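Local coordinates for protein alpha-1,6-mannanase (Bacteroides thetaiotaomicron, PDB 4V1S) that probably hydrolyses alpha-1,6-mannosidic linkages of mannan as a family GH76 glycoside hydrolase of the gut symbiont, at residues Asn238-Asp241 / Leu246-Asp249; Ile203-Thr208 / Ile229-Trp234; Phe269-Trp274 / Lys291-Ser296. All blocks are in the same frame, centred on the assembly; numbering follows the deposited sequence.

Contact 1: Asn238-Asp241 / Leu246-Asp249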
ATOM      1  N   ASN A 238      16.350   0.269  15.154  1.00 15.82           N
ATOM      2  CA  ASN A 238      15.977   1.657  15.481  1.00 16.31           C
ATOM      3  C   ASN A 238      14.501   1.951  15.698  1.00 15.24           C
ATOM      4  O   ASN A 238      14.169   2.878  16.439  1.00 18.10           O
ATOM      5  CB  ASN A 238      16.503   2.594  14.386  1.00 16.86           C
ATOM      6  CG  ASN A 238      18.002   2.722  14.439  1.00 17.59           C
ATOM      7  OD1 ASN A 238      18.514   3.489  15.236  1.00 24.56           O
ATOM      8  ND2 ASN A 238      18.717   1.937  13.627  1.00 16.25           N
ATOM      9  N   LEU A 239      13.620   1.211  15.009  1.00 15.24           N
ATOM     10  CA  LEU A 239      12.217   1.568  15.008  1.00 14.52           C
ATOM     11  C   LEU A 239      11.242   0.476  15.451  1.00 15.79           C
ATOM     12  O   LEU A 239      10.033   0.697  15.449  1.00 16.94           O
ATOM     13  CB  LEU A 239      11.808   2.130  13.644  1.00 15.70           C
ATOM     14  CG  LEU A 239      12.483   3.458  13.299  1.00 16.05           C
ATOM     15  CD1 LEU A 239      12.419   3.764  11.810  1.00 18.29           C
ATOM     16  CD2 LEU A 239      11.861   4.585  14.137  1.00 17.00           C
ATOM     17  N   LEU A 240      11.762  -0.679  15.846  1.00 16.79           N
ATOM     18  CA  LEU A 240      10.919  -1.762  16.364  1.00 16.63           C
ATOM     19  C   LEU A 240      10.867  -1.697  17.878  1.00 17.26           C
ATOM     20  O   LEU A 240      11.908  -1.670  18.535  1.00 18.78           O
ATOM     21  CB  LEU A 240      11.448  -3.111  15.918  1.00 18.25           C
ATOM     22  CG  LEU A 240      10.710  -4.373  16.402  1.00 19.15           C
ATOM     23  CD1 LEU A 240       9.341  -4.454  15.777  1.00 18.55           C
ATOM     24  CD2 LEU A 240      11.506  -5.608  16.048  1.00 20.62           C
ATOM     25  N   ASP A 241       9.653  -1.681  18.416  1.00 16.97           N
ATOM     26  CA  ASP A 241       9.440  -1.719  19.846  1.00 18.14           C
ATOM     27  C   ASP A 241       9.455  -3.182  20.276  1.00 18.84           C
ATOM     28  O   ASP A 241       8.539  -3.938  19.964  1.00 18.08           O
ATOM     29  CB  ASP A 241       8.093  -1.075  20.178  1.00 17.93           C
ATOM     30  CG  ASP A 241       7.855  -0.930  21.679  1.00 18.36           C
ATOM     31  OD1 ASP A 241       8.552  -1.611  22.474  1.00 21.86           O
ATOM     32  OD2 ASP A 241       6.957  -0.138  22.056  1.00 18.48           O
ATOM     33  N   LEU A 246       5.639  -3.990  17.669  1.00 13.96           N
ATOM     34  CA  LEU A 246       5.080  -2.999  16.757  1.00 13.43           C
ATOM     35  C   LEU A 246       6.137  -1.966  16.390  1.00 12.66           C
ATOM     36  O   LEU A 246       7.199  -1.903  17.001  1.00 15.85           O
ATOM     37  CB  LEU A 246       3.845  -2.338  17.359  1.00 14.31           C
ATOM     38  CG  LEU A 246       2.684  -3.321  17.569  1.00 14.26           C
ATOM     39  CD1 LEU A 246       1.465  -2.602  18.120  1.00 15.44           C
ATOM     40  CD2 LEU A 246       2.332  -4.101  16.304  1.00 15.79           C
ATOM     41  N   LEU A 247       5.837  -1.194  15.355  1.00 12.40           N
ATOM     42  CA  LEU A 247       6.808  -0.260  14.778  1.00 14.83           C
ATOM     43  C   LEU A 247       6.494   1.173  15.156  1.00 13.79           C
ATOM     44  O   LEU A 247       5.358   1.639  14.996  1.00 13.97           O
ATOM     45  CB  LEU A 247       6.809  -0.354  13.240  1.00 14.54           C
ATOM     46  CG  LEU A 247       7.516  -1.519  12.539  1.00 14.82           C
ATOM     47  CD1 LEU A 247       9.031  -1.507  12.743  1.00 14.91           C
ATOM     48  CD2 LEU A 247       6.942  -2.870  12.933  1.00 17.03           C
ATOM     49  N   TRP A 248       7.521   1.872  15.632  1.00 14.79           N
ATOM     50  CA  TRP A 248       7.451   3.316  15.792  1.00 14.85           C
ATOM     51  C   TRP A 248       7.433   3.969  14.401  1.00 13.19           C
ATOM     52  O   TRP A 248       7.611   3.305  13.396  1.00 14.91           O
ATOM     53  CB  TRP A 248       8.625   3.823  16.645  1.00 15.13           C
ATOM     54  CG  TRP A 248       8.577   3.300  18.057  1.00 15.28           C
ATOM     55  CD1 TRP A 248       7.488   3.265  18.866  1.00 16.70           C
ATOM     56  CD2 TRP A 248       9.662   2.753  18.827  1.00 18.09           C
ATOM     57  NE1 TRP A 248       7.816   2.728  20.090  1.00 16.80           N
ATOM     58  CE2 TRP A 248       9.140   2.390  20.082  1.00 16.40           C
ATOM     59  CE3 TRP A 248      11.019   2.517  18.570  1.00 20.61           C
ATOM     60  CZ2 TRP A 248       9.938   1.832  21.103  1.00 18.66           C
ATOM     61  CZ3 TRP A 248      11.800   1.950  19.558  1.00 21.07           C
ATOM     62  CH2 TRP A 248      11.261   1.602  20.809  1.00 22.27           C
ATOM     63  N   ASP A 249       7.177   5.265  14.355  1.00 12.29           N
ATOM     64  CA  ASP A 249       6.945   5.961  13.085  1.00 13.22           C
ATOM     65  C   ASP A 249       8.206   6.462  12.381  1.00 14.18           C
ATOM     66  O   ASP A 249       8.352   6.288  11.178  1.00 14.71           O
ATOM     67  CB  ASP A 249       5.992   7.148  13.262  1.00 15.72           C
ATOM     68  CG  ASP A 249       5.452   7.644  11.938  1.00 14.53           C
ATOM     69  OD1 ASP A 249       4.817   6.847  11.264  1.00 14.40           O
ATOM     70  OD2 ASP A 249       5.658   8.818  11.581  1.00 19.06           O
TER
HETATM   71  O   HOH W   1       5.864   3.120  22.321  1.00 30.52           O
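The indole of Trp248 lies over the backbone and side chain of Asp241, whose CB stands 3.4 Å above the ring plane toward the rim while Asp241 CG comes to 3.5 Å from Trp248 CZ2. Leu240 C covers the same face, and Asn238 O meets the ring in its plane at the edge. The carboxylate is tilted by 33° from the indole rather than stacked flat on it. With CG anti to the backbone N (chi1 -174°), Asp241 carries OD2 toward the pyrrole end of the ring; a water accepts from Trp248 NE1 at 3.0 Å and donates a weak bond to this OD2. The main grips on the carboxylate come from elsewhere: OD2 forms a salt bridge with Lys262, and OD1 is bonded to Ser243 in the turn.

Beneath the ring the backbones pair as a short, weakly bonded antiparallel beta hairpin. Trp248 N donates to Leu239 O at 2.8 Å, and Asp241 N reaches Leu246 O at 2.8 Å in a nearly straight bond (165°). Leu240 and Leu247 form the non-hydrogen-bonded pair between them; their side chains share a face, Leu240 CD1 meeting Leu247 CD2 at 4.0 Å.

The hairpin follows helix 222-239 and turns the chain back into strand 246-252, which also pairs with strands 199-201 and 258-259. Leu240 and Leu246 rest on helix 284-301, Leu239 and Leu247 pack on Thr202 at the start of helix 202-219, and Trp248 reaches Val258 of strand 258-259.

Contact 2: Ile203-Thr208 / Ile229-Trp234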
ATOM      1  N   ILE A 203       7.882   3.765   7.236  1.00 11.04           N
ATOM      2  CA  ILE A 203       7.142   3.452   6.011  1.00 10.52           C
ATOM      3  C   ILE A 203       8.098   3.413   4.821  1.00 11.16           C
ATOM      4  O   ILE A 203       7.949   2.561   3.944  1.00 11.35           O
ATOM      5  CB  ILE A 203       5.929   4.367   5.754  1.00 11.30           C
ATOM      6  CG1 ILE A 203       5.106   3.851   4.556  1.00 11.04           C
ATOM      7  CG2 ILE A 203       6.339   5.822   5.568  1.00 12.30           C
ATOM      8  CD1 ILE A 203       4.535   2.453   4.749  1.00 12.31           C
ATOM      9  N   CYS A 204       9.077   4.317   4.794  1.00 10.42           N
ATOM     10  CA  CYS A 204      10.076   4.290   3.743  1.00 10.16           C
ATOM     11  C   CYS A 204      10.907   3.002   3.754  1.00 10.89           C
ATOM     12  O   CYS A 204      11.094   2.414   2.700  1.00 11.29           O
ATOM     13  CB  CYS A 204      10.977   5.513   3.834  1.00 12.86           C
ATOM     14  SG  CYS A 204      10.070   7.053   3.723  1.00 13.57           S
ATOM     15  N   SER A 205      11.372   2.560   4.934  1.00 10.15           N
ATOM     16  CA  SER A 205      11.994   1.247   5.042  1.00 12.01           C
ATOM     17  C   SER A 205      11.099   0.159   4.470  1.00 12.71           C
ATOM     18  O   SER A 205      11.524  -0.655   3.654  1.00 11.69           O
ATOM     19  CB  SER A 205      12.287   0.878   6.494  1.00 12.89           C
ATOM     20  OG  SER A 205      13.366   1.636   7.031  1.00 13.76           O
ATOM     21  N   ALA A 206       9.860   0.151   4.942  1.00 10.51           N
ATOM     22  CA  ALA A 206       8.962  -0.976   4.715  1.00  9.82           C
ATOM     23  C   ALA A 206       8.531  -1.139   3.260  1.00 11.75           C
ATOM     24  O   ALA A 206       8.585  -2.256   2.701  1.00 11.68           O
ATOM     25  CB  ALA A 206       7.759  -0.864   5.652  1.00 10.56           C
ATOM     26  N   VAL A 207       8.118  -0.063   2.611  1.00 11.62           N
ATOM     27  CA  VAL A 207       7.735  -0.189   1.211  1.00 11.56           C
ATOM     28  C   VAL A 207       8.967  -0.441   0.319  1.00 10.57           C
ATOM     29  O   VAL A 207       8.882  -1.090  -0.728  1.00 11.99           O
ATOM     30  CB  VAL A 207       6.932   1.012   0.663  1.00 10.88           C
ATOM     31  CG1 VAL A 207       5.619   1.140   1.403  1.00 11.79           C
ATOM     32  CG2 VAL A 207       7.712   2.323   0.667  1.00 12.91           C
ATOM     33  N   THR A 208      10.127   0.094   0.718  1.00  9.85           N
ATOM     34  CA  THR A 208      11.331  -0.167  -0.044  1.00 11.38           C
ATOM     35  C   THR A 208      11.750  -1.651   0.102  1.00 12.41           C
ATOM     36  O   THR A 208      12.108  -2.292  -0.886  1.00 13.43           O
ATOM     37  CB  THR A 208      12.441   0.812   0.348  1.00 10.89           C
ATOM     38  OG1 THR A 208      12.031   2.136   0.106  1.00 11.64           O
ATOM     39  CG2 THR A 208      13.713   0.580  -0.411  1.00 12.29           C
ATOM     40  N   ILE A 229      17.709  -6.742   3.355  1.00 16.67           N
ATOM     41  CA  ILE A 229      18.325  -7.203   4.612  1.00 16.42           C
ATOM     42  C   ILE A 229      18.972  -6.049   5.358  1.00 15.24           C
ATOM     43  O   ILE A 229      18.795  -5.897   6.565  1.00 16.31           O
ATOM     44  CB  ILE A 229      19.339  -8.336   4.338  1.00 18.43           C
ATOM     45  CG1 ILE A 229      18.590  -9.604   3.891  1.00 20.09           C
ATOM     46  CG2 ILE A 229      20.183  -8.635   5.570  1.00 21.49           C
ATOM     47  CD1 ILE A 229      19.493 -10.693   3.323  1.00 21.55           C
ATOM     48  N   ARG A 230      19.715  -5.225   4.625  1.00 15.55           N
ATOM     49  CA  ARG A 230      20.393  -4.089   5.201  1.00 16.22           C
ATOM     50  C   ARG A 230      19.400  -3.092   5.812  1.00 15.93           C
ATOM     51  O   ARG A 230      19.566  -2.646   6.952  1.00 16.89           O
ATOM     52  CB  ARG A 230      21.263  -3.418   4.126  1.00 18.32           C
ATOM     53  CG  ARG A 230      22.022  -2.207   4.590  1.00 19.86           C
ATOM     54  CD  ARG A 230      22.856  -1.602   3.463  1.00 20.33           C
ATOM     55  NE  ARG A 230      22.016  -1.104   2.372  1.00 18.78           N
ATOM     56  CZ  ARG A 230      21.925  -1.599   1.137  1.00 18.72           C
ATOM     57  NH1 ARG A 230      22.643  -2.648   0.740  1.00 21.00           N
ATOM     58  NH2 ARG A 230      21.098  -1.016   0.267  1.00 21.31           N
ATOM     59  N   ILE A 231      18.386  -2.716   5.028  1.00 13.49           N
ATOM     60  CA  ILE A 231      17.378  -1.787   5.505  1.00 13.11           C
ATOM     61  C   ILE A 231      16.599  -2.400   6.676  1.00 13.13           C
ATOM     62  O   ILE A 231      16.320  -1.726   7.667  1.00 13.41           O
ATOM     63  CB  ILE A 231      16.434  -1.386   4.359  1.00 13.62           C
ATOM     64  CG1 ILE A 231      17.214  -0.572   3.303  1.00 15.16           C
ATOM     65  CG2 ILE A 231      15.238  -0.617   4.898  1.00 12.77           C
ATOM     66  CD1 ILE A 231      16.507  -0.514   1.964  1.00 15.58           C
ATOM     67  N   ASN A 232      16.259  -3.678   6.581  1.00 13.90           N
ATOM     68  CA  ASN A 232      15.577  -4.350   7.684  1.00 14.00           C
ATOM     69  C   ASN A 232      16.375  -4.332   8.980  1.00 15.23           C
ATOM     70  O   ASN A 232      15.843  -4.008  10.040  1.00 15.79           O
ATOM     71  CB  ASN A 232      15.244  -5.783   7.357  1.00 16.20           C
ATOM     72  CG  ASN A 232      14.423  -6.427   8.456  1.00 17.01           C
ATOM     73  OD1 ASN A 232      13.372  -5.903   8.840  1.00 16.87           O
ATOM     74  ND2 ASN A 232      14.915  -7.534   9.000  1.00 17.98           N
ATOM     75  N   ASP A 233      17.652  -4.686   8.888  1.00 15.84           N
ATOM     76  CA  ASP A 233      18.526  -4.680  10.075  1.00 18.16           C
ATOM     77  C   ASP A 233      18.485  -3.304  10.756  1.00 16.34           C
ATOM     78  O   ASP A 233      18.333  -3.210  11.975  1.00 18.55           O
ATOM     79  CB  ASP A 233      19.954  -5.027   9.682  1.00 19.51           C
ATOM     80  CG  ASP A 233      20.154  -6.500   9.404  1.00 22.77           C
ATOM     81  OD1 ASP A 233      19.236  -7.317   9.625  1.00 22.31           O
ATOM     82  OD2 ASP A 233      21.254  -6.836   8.932  1.00 29.01           O
ATOM     83  N   TRP A 234      18.593  -2.234   9.964  1.00 13.88           N
ATOM     84  CA  TRP A 234      18.531  -0.875  10.520  1.00 14.50           C
ATOM     85  C   TRP A 234      17.171  -0.605  11.172  1.00 14.53           C
ATOM     86  O   TRP A 234      17.082  -0.016  12.261  1.00 14.52           O
ATOM     87  CB  TRP A 234      18.827   0.186   9.445  1.00 15.61           C
ATOM     88  CG  TRP A 234      18.792   1.583   9.979  1.00 16.76           C
ATOM     89  CD1 TRP A 234      19.835   2.295  10.541  1.00 16.59           C
ATOM     90  CD2 TRP A 234      17.652   2.441  10.049  1.00 15.90           C
ATOM     91  NE1 TRP A 234      19.403   3.533  10.945  1.00 18.54           N
ATOM     92  CE2 TRP A 234      18.069   3.652  10.655  1.00 17.00           C
ATOM     93  CE3 TRP A 234      16.332   2.327   9.620  1.00 15.29           C
ATOM     94  CZ2 TRP A 234      17.203   4.723  10.844  1.00 17.49           C
ATOM     95  CZ3 TRP A 234      15.467   3.393   9.816  1.00 15.93           C
ATOM     96  CH2 TRP A 234      15.900   4.565  10.441  1.00 16.19           C
TER
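Ile231 holds CG1 beside its backbone N (chi1 -66°) and CG2 anti to it, a setting that divides the side chain between two residues of the facing helix: CG2 goes to Ser205, and CD1, at the end of the other branch, goes to Thr208. Trp234, by contrast, has CG anti to its backbone N (chi1 -179°), which swings the indole back to the interface although its CB does not head there.

Ile231 CG2 touches Ser205 OG at 3.6 Å, close to where the CA atoms of these two residues come within 6.2 Å of each other. One turn along, Thr208 CG2 meets Ile231 CD1 at 3.8 Å, the two side chains crossing at about a right angle. The six-membered ring of Trp234 presents its edge to the serine, with CZ3 3.9 Å from Ser205 OG. Helices 202-219 and 222-239 run nearly antiparallel here as a helical hairpin, their axes 9.7 Å apart, and Leu176 of helix 162-177 packs against both Thr208 and Ile231.

Both hydroxyls at this buried seam have polar partners away from the facing segment. Thr208 OG1 donates to Cys204 O at 2.8 Å within its own helix, and Ser205 OG is bonded to Thr235 OG1, one turn beyond Ile231. Trp234 NE1 is engaged by Leu183 O. Ser205 OG therefore touches Ile231 CG2 and the Trp234 ring edge by van der Waals contact alone, while Thr208 meets Ile231 methyl to methyl.

Contact 3: Phe269-Trp274 / Lys291-Ser296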
ATOM      1  N   PHE A 269       3.265  -3.337   6.355  1.00 13.37           N
ATOM      2  CA  PHE A 269       4.234  -3.423   5.288  1.00  9.84           C
ATOM      3  C   PHE A 269       5.527  -4.139   5.739  1.00 11.50           C
ATOM      4  O   PHE A 269       6.148  -4.793   4.922  1.00 11.46           O
ATOM      5  CB  PHE A 269       4.583  -2.067   4.689  1.00 10.83           C
ATOM      6  CG  PHE A 269       3.579  -1.562   3.666  1.00 10.55           C
ATOM      7  CD1 PHE A 269       3.545  -2.114   2.388  1.00 10.76           C
ATOM      8  CD2 PHE A 269       2.768  -0.469   3.936  1.00 11.66           C
ATOM      9  CE1 PHE A 269       2.679  -1.639   1.435  1.00 12.05           C
ATOM     10  CE2 PHE A 269       1.911   0.020   2.970  1.00 11.01           C
ATOM     11  CZ  PHE A 269       1.880  -0.565   1.729  1.00 10.58           C
ATOM     12  N   MET A 270       5.887  -4.061   7.023  1.00 10.61           N
ATOM     13  CA  MET A 270       6.990  -4.868   7.541  1.00 11.99           C
ATOM     14  C   MET A 270       6.661  -6.362   7.541  1.00 12.37           C
ATOM     15  O   MET A 270       7.473  -7.161   7.103  1.00 11.97           O
ATOM     16  CB  MET A 270       7.475  -4.410   8.923  1.00 13.56           C
ATOM     17  CG  MET A 270       8.125  -3.014   8.954  1.00 12.01           C
ATOM     18  SD  MET A 270       9.621  -2.823   7.953  1.00 12.76           S
ATOM     19  CE  MET A 270      10.750  -3.730   8.994  1.00 13.07           C
ATOM     20  N   ILE A 271       5.447  -6.711   7.943  1.00 13.54           N
ATOM     21  CA  ILE A 271       4.993  -8.096   7.915  1.00 12.68           C
ATOM     22  C   ILE A 271       5.100  -8.643   6.473  1.00 12.76           C
ATOM     23  O   ILE A 271       5.653  -9.726   6.244  1.00 14.25           O
ATOM     24  CB  ILE A 271       3.564  -8.230   8.477  1.00 11.61           C
ATOM     25  CG1 ILE A 271       3.545  -7.962   9.973  1.00 14.19           C
ATOM     26  CG2 ILE A 271       2.995  -9.619   8.189  1.00 12.76           C
ATOM     27  CD1 ILE A 271       2.149  -7.555  10.458  1.00 13.33           C
ATOM     28  N   ARG A 272       4.543  -7.919   5.498  1.00 12.91           N
ATOM     29  CA  ARG A 272       4.569  -8.411   4.131  1.00 11.38           C
ATOM     30  C   ARG A 272       6.022  -8.619   3.667  1.00 11.80           C
ATOM     31  O   ARG A 272       6.355  -9.604   2.987  1.00 13.73           O
ATOM     32  CB  ARG A 272       3.838  -7.450   3.203  1.00 11.17           C
ATOM     33  CG  ARG A 272       2.378  -7.262   3.541  1.00 12.64           C
ATOM     34  CD  ARG A 272       1.616  -6.643   2.382  1.00 14.60           C
ATOM     35  NE  ARG A 272       1.473  -7.666   1.357  1.00 15.65           N
ATOM     36  CZ  ARG A 272       1.238  -7.472   0.072  1.00 17.33           C
ATOM     37  NH1 ARG A 272       1.091  -6.251  -0.433  1.00 18.80           N
ATOM     38  NH2 ARG A 272       1.140  -8.540  -0.722  1.00 26.56           N
ATOM     39  N   SER A 273       6.891  -7.677   4.031  1.00 11.31           N
ATOM     40  CA  SER A 273       8.314  -7.769   3.684  1.00 12.08           C
ATOM     41  C   SER A 273       8.952  -8.992   4.313  1.00 12.87           C
ATOM     42  O   SER A 273       9.644  -9.758   3.630  1.00 15.16           O
ATOM     43  CB  SER A 273       9.047  -6.496   4.106  1.00 13.62           C
ATOM     44  OG  SER A 273       8.582  -5.364   3.387  1.00 12.77           O
ATOM     45  N   TRP A 274       8.731  -9.167   5.612  1.00 13.48           N
ATOM     46  CA  TRP A 274       9.320 -10.284   6.318  1.00 13.97           C
ATOM     47  C   TRP A 274       8.880 -11.625   5.764  1.00 16.13           C
ATOM     48  O   TRP A 274       9.687 -12.573   5.710  1.00 17.28           O
ATOM     49  CB  TRP A 274       9.026 -10.212   7.807  1.00 14.20           C
ATOM     50  CG  TRP A 274       9.711  -9.096   8.545  1.00 14.03           C
ATOM     51  CD1 TRP A 274      10.976  -8.619   8.350  1.00 15.03           C
ATOM     52  CD2 TRP A 274       9.157  -8.335   9.640  1.00 13.57           C
ATOM     53  NE1 TRP A 274      11.238  -7.615   9.249  1.00 15.18           N
ATOM     54  CE2 TRP A 274      10.145  -7.418  10.052  1.00 14.05           C
ATOM     55  CE3 TRP A 274       7.923  -8.336  10.299  1.00 13.65           C
ATOM     56  CZ2 TRP A 274       9.945  -6.520  11.111  1.00 14.77           C
ATOM     57  CZ3 TRP A 274       7.720  -7.443  11.327  1.00 14.23           C
ATOM     58  CH2 TRP A 274       8.724  -6.539  11.730  1.00 13.31           C
ATOM     59  N   LYS A 291       4.875 -13.178  12.419  1.00 17.32           N
ATOM     60  CA  LYS A 291       3.777 -13.688  13.224  1.00 16.26           C
ATOM     61  C   LYS A 291       3.605 -12.873  14.504  1.00 17.02           C
ATOM     62  O   LYS A 291       2.492 -12.577  14.908  1.00 17.91           O
ATOM     63  CB  LYS A 291       3.993 -15.158  13.557  1.00 20.11           C
ATOM     64  CG  LYS A 291       3.758 -16.090  12.391  1.00 22.62           C
ATOM     65  CD  LYS A 291       4.082 -17.514  12.824  1.00 30.25           C
ATOM     66  CE  LYS A 291       3.903 -18.509  11.710  1.00 39.13           C
ATOM     67  NZ  LYS A 291       4.238 -19.882  12.196  1.00 49.41           N
ATOM     68  N   ALA A 292       4.717 -12.508  15.139  1.00 14.01           N
ATOM     69  CA  ALA A 292       4.651 -11.724  16.376  1.00 15.15           C
ATOM     70  C   ALA A 292       4.059 -10.336  16.153  1.00 14.32           C
ATOM     71  O   ALA A 292       3.189  -9.877  16.915  1.00 15.84           O
ATOM     72  CB  ALA A 292       6.026 -11.615  17.025  1.00 17.19           C
ATOM     73  N   THR A 293       4.552  -9.652  15.120  1.00 15.49           N
ATOM     74  CA  THR A 293       4.047  -8.333  14.791  1.00 14.46           C
ATOM     75  C   THR A 293       2.571  -8.362  14.325  1.00 13.41           C
ATOM     76  O   THR A 293       1.785  -7.502  14.728  1.00 13.32           O
ATOM     77  CB  THR A 293       4.944  -7.675  13.750  1.00 13.24           C
ATOM     78  OG1 THR A 293       6.260  -7.518  14.297  1.00 14.30           O
ATOM     79  CG2 THR A 293       4.402  -6.331  13.260  1.00 13.95           C
ATOM     80  N   LEU A 294       2.201  -9.366  13.549  1.00 14.71           N
ATOM     81  CA  LEU A 294       0.817  -9.512  13.114  1.00 14.79           C
ATOM     82  C   LEU A 294      -0.130  -9.773  14.319  1.00 11.47           C
ATOM     83  O   LEU A 294      -1.176  -9.156  14.418  1.00 14.07           O
ATOM     84  CB  LEU A 294       0.681 -10.583  12.057  1.00 15.43           C
ATOM     85  CG  LEU A 294      -0.701 -10.782  11.498  1.00 13.37           C
ATOM     86  CD1 LEU A 294      -1.294  -9.544  10.847  1.00 18.38           C
ATOM     87  CD2 LEU A 294      -0.636 -11.940  10.521  1.00 15.03           C
ATOM     88  N   ALA A 295       0.253 -10.615  15.251  1.00 12.71           N
ATOM     89  CA  ALA A 295      -0.580 -10.842  16.417  1.00 14.26           C
ATOM     90  C   ALA A 295      -0.778  -9.565  17.225  1.00 14.59           C
ATOM     91  O   ALA A 295      -1.881  -9.273  17.674  1.00 15.45           O
ATOM     92  CB  ALA A 295       0.011 -11.952  17.288  1.00 15.92           C
ATOM     93  N   SER A 296       0.300  -8.811  17.435  1.00 13.05           N
ATOM     94  CA  SER A 296       0.220  -7.556  18.180  1.00 13.64           C
ATOM     95  C   SER A 296      -0.584  -6.499  17.420  1.00 12.65           C
ATOM     96  O   SER A 296      -1.267  -5.655  18.025  1.00 14.28           O
ATOM     97  CB  SER A 296       1.603  -7.028  18.479  1.00 13.80           C
ATOM     98  OG  SER A 296       2.231  -7.838  19.471  1.00 16.84           O
TER
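Helices 264-281 and 284-301 pack nearly antiparallel at 153°, with axes 9.4 Å apart and the closest CA pair at Ile271 and Leu294. Joined by a short turn, they make a helical hairpin within the helical fold of the six-hairpin glycosidase clan, to which GH76 belongs.

Ile271 reaches across with its longer branch. CG1 slides past the methyl of Thr293, 3.8 Å from CG2, and CD1 lies against the backbone of the opposite helix at 3.6 Å from Leu294 CA. Leu294 CB lies 3.7 Å from Ile271 CD1, and with CG anti to the backbone N (chi1 -178°) Leu294 CD1 also borders Ile271 CD1. Both Ile271 and Leu294 are also flanked by helix 313-330, through Ser322 and Met326.

The side chains of Trp274 and Thr293 cross at about a right angle, and Trp274 NE1 is hydrogen-bonded to Asn232 OD1 of helix 222-239. On the threonine side the hydroxyl has polar partners of its own, Asn245 O from the hairpin turn and Gln289 NE2 one turn earlier. Bonded to both, Thr293 OG1 lies oblique to the tryptophan ring, 3.3 Å from Trp274 CZ3.

From the N terminus, contact 2 comes first, closing a mostly helical loop of 20 residues between helices 202-219 and 222-239. Helix 222-239 leads on into contact 1, where four turn residues separate the paired strands, and contact 3 closes a mostly helical loop of 16 residues between helices 264-281 and 284-301. The three follow in series along the chain, neither nesting nor crossing, yet in space their centres lie only 12 to 13 Å apart. Leu239 packs on Trp234 to join contacts 1 and 2. Leu247 rests on Met270, and Leu246 on Ser296, so the beta hairpin spans both helices of contact 3. Ile203 against Phe269 is one place where the two helical hairpins touch.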